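Local coordinates for apical membrane antigen 1 (Toxoplasma gondii, PDB 3ZLE), which may play a role in host cell invasion, probably by engaging a RON2 partner at the moving junction, as in other members of the AMA1 family, at residues G54-M59 with S195-V200; A164-G169 with F187-E192; L265-A270 with G300-N305. All blocks are in the same frame, centred on the assembly; numbering follows the deposited sequence.

Contact 1 (G54-M59 with S195-V200); sequences GKAIQM and SARALV
The backbone N-H of Gly-54 reaches across to Leu-199, its nitrogen 2.8 Å from Leu-199 O in a slightly bent hydrogen bond (158° at the hydrogen), with the donor tilted from the carbonyl plane. Gly-54 has a positive phi of 83° and sits at the break between strands 52-53 and 55-59. The first of these edges the antiparallel sheet that includes strand 199-202, whereas the second pairs with strand 187-191, and a backbone bond between Gly-54 and Glu-192 lies just beyond the ends of that pairing. The contact thus lies where the chain passes from one sheet to the other in a PAN-related domain of the ectodomain. Past the glycine the segments draw apart, with the Leu-199 side chain between them, its CB 4.0 Å from Lys-55 O and its CD1 4.3 Å from Ala-56 CB. The same CD1 methyl rests over the centre of the Arg-197 guanidinium, 3.6 Å above its plane. Arg-197 turns its CG between the backbone N and the carbonyl carbon (chi1 55°) and then runs extended to NE, which carries the planar group over to Ala-56; there NH2 comes within 4.2 Å of Ala-56 CB at an oblique approach. A salt bridge from NE to Glu-192 helps to hold the guanidinium in this position. The Lys-55 side chain leads away instead, to Gln-165 and Phe-33 O.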
loop_
_atom_site.group_PDB
_atom_site.type_symbol
_atom_site.label_atom_id
_atom_site.label_comp_id
_atom_site.label_asym_id
_atom_site.label_seq_id
_atom_site.Cartn_x
_atom_site.Cartn_y
_atom_site.Cartn_z
ATOM N N GLY A 54 -0.189 6.319 2.885
ATOM C CA GLY A 54 0.617 6.446 4.076
ATOM C C GLY A 54 1.997 5.814 3.990
ATOM O O GLY A 54 2.773 5.911 4.940
ATOM N N LYS A 55 2.361 5.262 2.819
ATOM C CA LYS A 55 3.701 4.742 2.640
ATOM C C LYS A 55 4.757 5.799 2.559
ATOM O O LYS A 55 4.712 6.665 1.679
ATOM C CB LYS A 55 3.800 3.799 1.453
ATOM C CG LYS A 55 5.219 3.507 0.964
ATOM C CD LYS A 55 5.317 2.122 0.288
ATOM C CE LYS A 55 6.600 2.023 -0.510
ATOM N NZ LYS A 55 6.835 0.694 -1.189
ATOM N N ALA A 56 5.760 5.697 3.449
ATOM C CA ALA A 56 6.905 6.573 3.412
ATOM C C ALA A 56 8.174 5.698 3.425
ATOM O O ALA A 56 8.145 4.550 3.868
ATOM C CB ALA A 56 6.884 7.522 4.634
ATOM N N ILE A 57 9.264 6.221 2.907
ATOM C CA ILE A 57 10.554 5.576 3.069
ATOM C C ILE A 57 11.251 6.243 4.246
ATOM O O ILE A 57 11.705 7.341 4.133
ATOM C CB ILE A 57 11.442 5.797 1.861
ATOM C CG1 ILE A 57 10.784 5.304 0.563
ATOM C CG2 ILE A 57 12.849 5.260 2.121
ATOM C CD1 ILE A 57 10.320 3.876 0.586
ATOM N N GLN A 58 11.360 5.526 5.351
ATOM C CA GLN A 58 12.158 5.940 6.499
ATOM C C GLN A 58 13.669 5.902 6.194
ATOM O O GLN A 58 14.224 4.852 5.860
ATOM C CB GLN A 58 11.835 4.998 7.651
ATOM C CG GLN A 58 12.741 5.122 8.858
ATOM C CD GLN A 58 12.248 6.208 9.804
ATOM O OE1 GLN A 58 12.848 7.294 9.894
ATOM N NE2 GLN A 58 11.042 6.010 10.334
ATOM N N MET A 59 14.345 7.027 6.365
ATOM C CA MET A 59 15.795 7.080 6.146
ATOM C C MET A 59 16.579 7.107 7.449
ATOM O O MET A 59 16.009 7.300 8.516
ATOM C CB MET A 59 16.124 8.290 5.294
ATOM C CG MET A 59 15.422 8.237 3.956
ATOM S SD MET A 59 16.302 9.144 2.687
ATOM C CE MET A 59 16.289 10.762 3.411
ATOM N N SER A 195 0.172 14.680 11.019
ATOM C CA SER A 195 -0.705 15.774 10.651
ATOM C C SER A 195 -0.029 16.697 9.604
ATOM O O SER A 195 -0.705 17.385 8.859
ATOM C CB SER A 195 -1.093 16.565 11.880
ATOM O OG SER A 195 0.062 16.870 12.620
ATOM N N ALA A 196 1.290 16.675 9.547
ATOM C CA ALA A 196 2.039 17.628 8.671
ATOM C C ALA A 196 2.005 17.277 7.179
ATOM O O ALA A 196 2.183 18.167 6.309
ATOM C CB ALA A 196 3.495 17.767 9.153
ATOM N N ARG A 197 1.924 15.979 6.867
ATOM C CA ARG A 197 1.829 15.519 5.479
ATOM C C ARG A 197 0.975 14.226 5.353
ATOM O O ARG A 197 0.743 13.545 6.344
ATOM C CB ARG A 197 3.224 15.331 4.859
ATOM C CG ARG A 197 4.153 14.411 5.641
ATOM C CD ARG A 197 5.489 14.226 4.964
ATOM N NE ARG A 197 6.093 13.011 5.456
ATOM C CZ ARG A 197 7.295 12.579 5.135
ATOM N NH1 ARG A 197 8.037 13.248 4.268
ATOM N NH2 ARG A 197 7.741 11.469 5.676
ATOM N N ALA A 198 0.395 13.974 4.182
ATOM C CA ALA A 198 -0.433 12.777 4.013
ATOM C C ALA A 198 -0.084 12.132 2.672
ATOM O O ALA A 198 -0.572 12.534 1.643
ATOM C CB ALA A 198 -1.944 13.115 4.105
ATOM N N LEU A 199 0.767 11.117 2.720
ATOM C CA LEU A 199 1.483 10.661 1.565
ATOM C C LEU A 199 0.746 9.536 0.895
ATOM O O LEU A 199 0.065 8.734 1.552
ATOM C CB LEU A 199 2.882 10.199 1.964
ATOM C CG LEU A 199 3.773 11.343 2.462
ATOM C CD1 LEU A 199 5.218 10.888 2.595
ATOM C CD2 LEU A 199 3.651 12.527 1.547
ATOM N N VAL A 200 0.955 9.417 -0.401
ATOM C CA VAL A 200 0.469 8.267 -1.150
ATOM C C VAL A 200 1.576 7.891 -2.071
ATOM O O VAL A 200 2.061 8.743 -2.788
ATOM C CB VAL A 200 -0.753 8.613 -2.016
ATOM C CG1 VAL A 200 -1.286 7.345 -2.677
ATOM C CG2 VAL A 200 -1.840 9.250 -1.153
#

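Contact 2 (A164-G169 with F187-E192)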
loop_
_atom_site.group_PDB
_atom_site.type_symbol
_atom_site.label_atom_id
_atom_site.label_comp_id
_atom_site.label_asym_id
_atom_site.label_seq_id
_atom_site.Cartn_x
_atom_site.Cartn_y
_atom_site.Cartn_z
ATOM N N ALA A 164 14.485 2.401 -5.554
ATOM C CA ALA A 164 14.856 1.600 -4.382
ATOM C C ALA A 164 14.002 1.939 -3.188
ATOM O O ALA A 164 13.695 3.108 -2.934
ATOM C CB ALA A 164 16.340 1.813 -4.036
ATOM N N GLN A 165 13.540 0.916 -2.494
ATOM C CA GLN A 165 12.710 1.140 -1.351
ATOM C C GLN A 165 13.324 0.576 -0.085
ATOM O O GLN A 165 12.995 1.016 1.010
ATOM C CB GLN A 165 11.323 0.546 -1.573
ATOM C CG GLN A 165 10.554 1.281 -2.634
ATOM C CD GLN A 165 9.680 0.372 -3.438
ATOM O OE1 GLN A 165 8.624 -0.053 -2.978
ATOM N NE2 GLN A 165 10.083 0.108 -4.669
ATOM N N LEU A 166 14.155 -0.457 -0.226
ATOM C CA LEU A 166 14.708 -1.108 0.960
ATOM C C LEU A 166 16.201 -1.365 0.840
ATOM O O LEU A 166 16.649 -2.088 -0.051
ATOM C CB LEU A 166 13.930 -2.385 1.344
ATOM C CG LEU A 166 14.605 -3.324 2.356
ATOM C CD1 LEU A 166 14.583 -2.666 3.729
ATOM C CD2 LEU A 166 13.906 -4.687 2.421
ATOM N N LEU A 167 16.962 -0.773 1.750
ATOM C CA LEU A 167 18.417 -0.984 1.813
ATOM C C LEU A 167 18.807 -1.235 3.264
ATOM O O LEU A 167 18.528 -0.408 4.161
ATOM C CB LEU A 167 19.176 0.270 1.264
ATOM C CG LEU A 167 20.722 0.269 1.258
ATOM C CD1 LEU A 167 21.248 -0.875 0.390
ATOM C CD2 LEU A 167 21.280 1.593 0.758
ATOM N N LYS A 168 19.535 -2.310 3.487
ATOM C CA LYS A 168 19.651 -2.915 4.828
ATOM C C LYS A 168 21.059 -3.546 4.922
ATOM O O LYS A 168 21.625 -3.933 3.897
ATOM C CB LYS A 168 18.569 -3.994 4.931
ATOM C CG LYS A 168 18.269 -4.547 6.301
ATOM C CD LYS A 168 17.151 -5.584 6.199
ATOM C CE LYS A 168 17.567 -6.815 5.388
ATOM N NZ LYS A 168 16.402 -7.698 5.094
ATOM N N GLY A 169 21.649 -3.585 6.121
ATOM C CA GLY A 169 22.854 -4.417 6.361
ATOM C C GLY A 169 24.163 -3.640 6.333
ATOM O O GLY A 169 24.404 -2.852 5.412
ATOM N N PHE A 187 17.613 2.465 4.695
ATOM C CA PHE A 187 16.269 2.936 4.575
ATOM C C PHE A 187 15.303 1.794 4.357
ATOM O O PHE A 187 15.650 0.744 3.779
ATOM C CB PHE A 187 16.151 4.017 3.477
ATOM C CG PHE A 187 16.567 3.539 2.090
ATOM C CD1 PHE A 187 15.665 2.840 1.281
ATOM C CD2 PHE A 187 17.818 3.901 1.552
ATOM C CE1 PHE A 187 16.022 2.432 -0.010
ATOM C CE2 PHE A 187 18.184 3.507 0.253
ATOM C CZ PHE A 187 17.267 2.797 -0.543
ATOM N N GLU A 188 14.069 1.998 4.808
ATOM C CA GLU A 188 13.026 1.007 4.658
ATOM C C GLU A 188 11.628 1.636 4.621
ATOM O O GLU A 188 11.425 2.762 5.079
ATOM C CB GLU A 188 13.144 -0.100 5.755
ATOM C CG GLU A 188 12.875 0.343 7.205
ATOM C CD GLU A 188 14.008 1.170 7.851
ATOM O OE1 GLU A 188 15.194 1.018 7.449
ATOM O OE2 GLU A 188 13.735 1.911 8.840
ATOM N N PRO A 189 10.685 0.962 3.974
ATOM C CA PRO A 189 9.366 1.556 3.874
ATOM C C PRO A 189 8.657 1.492 5.221
ATOM O O PRO A 189 8.920 0.597 5.987
ATOM C CB PRO A 189 8.639 0.655 2.855
ATOM C CG PRO A 189 9.718 -0.109 2.146
ATOM C CD PRO A 189 10.829 -0.256 3.156
ATOM N N VAL A 190 7.783 2.464 5.501
ATOM C CA VAL A 190 6.986 2.470 6.723
ATOM C C VAL A 190 5.656 3.186 6.456
ATOM O O VAL A 190 5.613 4.095 5.622
ATOM C CB VAL A 190 7.771 3.135 7.862
ATOM C CG1 VAL A 190 7.701 4.673 7.763
ATOM C CG2 VAL A 190 7.284 2.623 9.217
ATOM N N LYS A 191 4.548 2.690 7.030
ATOM C CA LYS A 191 3.344 3.535 7.191
ATOM C C LYS A 191 3.515 4.639 8.243
ATOM O O LYS A 191 3.776 4.355 9.414
ATOM C CB LYS A 191 2.119 2.711 7.552
ATOM C CG LYS A 191 1.506 1.884 6.432
ATOM C CD LYS A 191 1.281 2.668 5.167
ATOM C CE LYS A 191 0.614 1.861 4.052
ATOM N NZ LYS A 191 -0.709 1.253 4.335
ATOM N N GLU A 192 3.209 5.873 7.830
ATOM C CA GLU A 192 3.196 7.018 8.707
ATOM C C GLU A 192 1.841 7.707 8.720
ATOM O O GLU A 192 1.070 7.603 7.796
ATOM C CB GLU A 192 4.323 8.008 8.356
ATOM C CG GLU A 192 4.112 8.752 7.064
ATOM C CD GLU A 192 5.015 9.975 6.910
ATOM O OE1 GLU A 192 6.192 9.942 7.353
ATOM O OE2 GLU A 192 4.563 10.959 6.290
#
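A single antiparallel bridge ties an irregular stretch of loop to the start of strand 187-191, which is one half of a two-stranded antiparallel sheet with strand 55-59 in a PAN-related domain. Leu-167 and Phe-187 form the hydrogen-bonded pair: Leu-167 N lies 2.9 Å from Phe-187 O, and Phe-187 N lies 3.1 Å from Leu-167 O, where it uses a lone pair in the carbonyl plane. Both bonds are nearly straight at the hydrogen. The Phe-187 side chain then folds back over the loop, because its CG lies between the backbone N and the carbonyl carbon (chi1 60°). Leu-167 CB sits over one ring face, 3.7 Å from the Phe-187 centroid and shifted toward the rim, a CH-pi contact. Around the edge of the ring come Ala-164 CB, 3.7 Å from Phe-187 CZ, and the carbonyl oxygen of Gln-165, 3.2 Å from Phe-187 CD1. That Gln-165 oxygen also faces the proline two residues after Phe-187 on the strand, 3.3 Å from Pro-189 CD. Phe-88 adds an edge-to-face ring contact from outside the two segments. The amide of Gln-165 turns away from the strand, its OE1 held by Lys-55 and Asp-35. Glu-188 OE2 is hydrogen-bonded to His-60 NE2. Across the base of that glutamate side chain lies Leu-166, whose CD1 methyl touches Glu-188 CB at 3.6 Å.

Contact 3 (L265-A270 with G300-N305); sequences LVASDA and GANWAN
The backbones come closest where Ala-267 meets Gly-300 and Val-266 meets Ala-301 (CA atoms 4.3 and 4.5 Å apart). Ala-301 is the centre of an inverse gamma turn that leads into strand 303-308 of a four-stranded antiparallel sheet, in what is probably the second PAN-related domain, as in other AMA1 proteins. Ala-301 N donates an almost straight hydrogen bond to Leu-265 O (2.9 Å), approaching it from above the carbonyl plane. One residue beyond Ala-301 and two beyond Leu-265, a side chain takes over: Asn-302 OD1 accepts the N-H of Ala-267 at 2.8 Å, with the donor nearly in line with the amide C=O. Asn-302 places CG beside its own backbone N (chi1 -51°), which brings the amide to the loop, and its ND2 is tied to Gly-298 O, so both ends of the amide are held. Asn-302 and Trp-303 together face Phe-320 as a classic beta bulge. Leu-265 CB makes an apolar contact with Ala-301 CB at 3.8 Å. Two further carbons lie against the amide oxygen: the Val-266 side chain crosses that of Asn-302 at about a right angle, Val-266 CG2 lying 3.5 Å from Asn-302 OD1, and Ala-267 CB closes in to 3.3 Å from Asn-302 OD1.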
loop_
_atom_site.group_PDB
_atom_site.type_symbol
_atom_site.label_atom_id
_atom_site.label_comp_id
_atom_site.label_asym_id
_atom_site.label_seq_id
_atom_site.Cartn_x
_atom_site.Cartn_y
_atom_site.Cartn_z
ATOM N N LEU A 265 5.513 -11.187 6.485
ATOM C CA LEU A 265 4.905 -11.949 5.367
ATOM C C LEU A 265 4.066 -11.143 4.381
ATOM O O LEU A 265 3.357 -11.717 3.592
ATOM C CB LEU A 265 4.056 -13.103 5.888
ATOM C CG LEU A 265 4.769 -14.307 6.510
ATOM C CD1 LEU A 265 3.789 -15.311 7.080
ATOM C CD2 LEU A 265 5.739 -14.973 5.570
ATOM N N VAL A 266 4.102 -9.823 4.442
ATOM C CA VAL A 266 3.294 -9.026 3.524
ATOM C C VAL A 266 3.818 -9.239 2.108
ATOM O O VAL A 266 5.018 -9.458 1.929
ATOM C CB VAL A 266 3.387 -7.527 3.891
ATOM C CG1 VAL A 266 4.837 -7.031 3.740
ATOM C CG2 VAL A 266 2.440 -6.709 3.023
ATOM N N ALA A 267 2.947 -9.182 1.097
ATOM C CA ALA A 267 3.435 -9.229 -0.293
ATOM C C ALA A 267 4.573 -8.227 -0.445
ATOM O O ALA A 267 4.404 -7.053 -0.164
ATOM C CB ALA A 267 2.321 -8.898 -1.289
ATOM N N SER A 268 5.734 -8.705 -0.880
ATOM C CA SER A 268 6.884 -7.862 -1.009
ATOM C C SER A 268 7.824 -8.446 -2.054
ATOM O O SER A 268 7.940 -9.669 -2.184
ATOM C CB SER A 268 7.600 -7.721 0.344
ATOM O OG SER A 268 8.611 -6.750 0.257
ATOM N N ASP A 269 8.450 -7.577 -2.827
ATOM C CA ASP A 269 9.370 -8.011 -3.891
ATOM C C ASP A 269 10.845 -7.824 -3.522
ATOM O O ASP A 269 11.709 -7.759 -4.411
ATOM C CB ASP A 269 9.099 -7.227 -5.151
ATOM C CG ASP A 269 7.673 -7.336 -5.609
ATOM O OD1 ASP A 269 6.954 -8.301 -5.191
ATOM O OD2 ASP A 269 7.261 -6.434 -6.380
ATOM N N ALA A 270 11.124 -7.583 -2.242
ATOM C CA ALA A 270 12.534 -7.452 -1.803
ATOM C C ALA A 270 13.220 -8.780 -1.941
ATOM O O ALA A 270 12.596 -9.823 -1.717
ATOM C CB ALA A 270 12.628 -6.964 -0.366
ATOM N N GLY A 300 0.219 -12.451 -0.437
ATOM C CA GLY A 300 0.895 -12.439 0.865
ATOM C C GLY A 300 -0.063 -12.090 2.002
ATOM O O GLY A 300 -1.263 -12.031 1.804
ATOM N N ALA A 301 0.484 -11.792 3.179
ATOM C CA ALA A 301 -0.344 -11.530 4.354
ATOM C C ALA A 301 -0.650 -10.039 4.360
ATOM O O ALA A 301 0.132 -9.260 4.890
ATOM C CB ALA A 301 0.414 -11.922 5.617
ATOM N N ASN A 302 -1.679 -9.637 3.623
ATOM C CA ASN A 302 -1.849 -8.230 3.265
ATOM C C ASN A 302 -3.079 -7.621 3.972
ATOM O O ASN A 302 -3.331 -6.419 3.839
ATOM C CB ASN A 302 -2.077 -8.056 1.744
ATOM C CG ASN A 302 -1.052 -8.757 0.906
ATOM O OD1 ASN A 302 0.158 -8.680 1.174
ATOM N ND2 ASN A 302 -1.501 -9.288 -0.224
ATOM N N TRP A 303 -3.910 -8.482 4.553
ATOM C CA TRP A 303 -5.131 -8.071 5.237
ATOM C C TRP A 303 -5.009 -8.263 6.742
ATOM O O TRP A 303 -4.323 -9.163 7.179
ATOM C CB TRP A 303 -6.304 -8.875 4.744
ATOM C CG TRP A 303 -6.455 -8.904 3.208
ATOM C CD1 TRP A 303 -7.320 -8.158 2.463
ATOM C CD2 TRP A 303 -5.818 -9.827 2.287
ATOM N NE1 TRP A 303 -7.191 -8.488 1.117
ATOM C CE2 TRP A 303 -6.269 -9.500 0.989
ATOM C CE3 TRP A 303 -4.823 -10.807 2.426
ATOM C CZ2 TRP A 303 -5.802 -10.169 -0.173
ATOM C CZ3 TRP A 303 -4.345 -11.449 1.283
ATOM C CH2 TRP A 303 -4.869 -11.148 0.001
ATOM N N ALA A 304 -5.651 -7.370 7.523
ATOM C CA ALA A 304 -5.682 -7.471 8.962
ATOM C C ALA A 304 -7.083 -7.219 9.499
ATOM O O ALA A 304 -7.748 -6.276 9.094
ATOM C CB ALA A 304 -4.690 -6.492 9.609
ATOM N N ASN A 305 -7.544 -8.094 10.397
ATOM C CA ASN A 305 -8.759 -7.846 11.142
ATOM C C ASN A 305 -8.437 -7.311 12.518
ATOM O O ASN A 305 -7.671 -7.939 13.280
ATOM C CB ASN A 305 -9.565 -9.129 11.255
ATOM C CG ASN A 305 -10.407 -9.372 10.040
ATOM O OD1 ASN A 305 -10.696 -8.435 9.270
ATOM N ND2 ASN A 305 -10.832 -10.603 9.857
#

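Contacts 1 and 2 share the two-stranded sheet of strands 55-59 and 187-191, and their centres lie 12 Å apart. They are joined directly: Ala-56 O is 2.7 Å from Val-190 N, and Lys-55 NZ is 2.6 Å from Gln-165 OE1, both probable hydrogen bonds. Contact 2 spans a shorter loop that lies within the 135 residues separating the segments of contact 1. Contact 3 follows later in the chain, on a different sheet. Its centre is 15 Å from that of contact 2, which it touches through Leu-166 CD2 and Ala-270 CB at 3.8 Å, whereas its nearest atoms to contact 1 remain about 8 Å away.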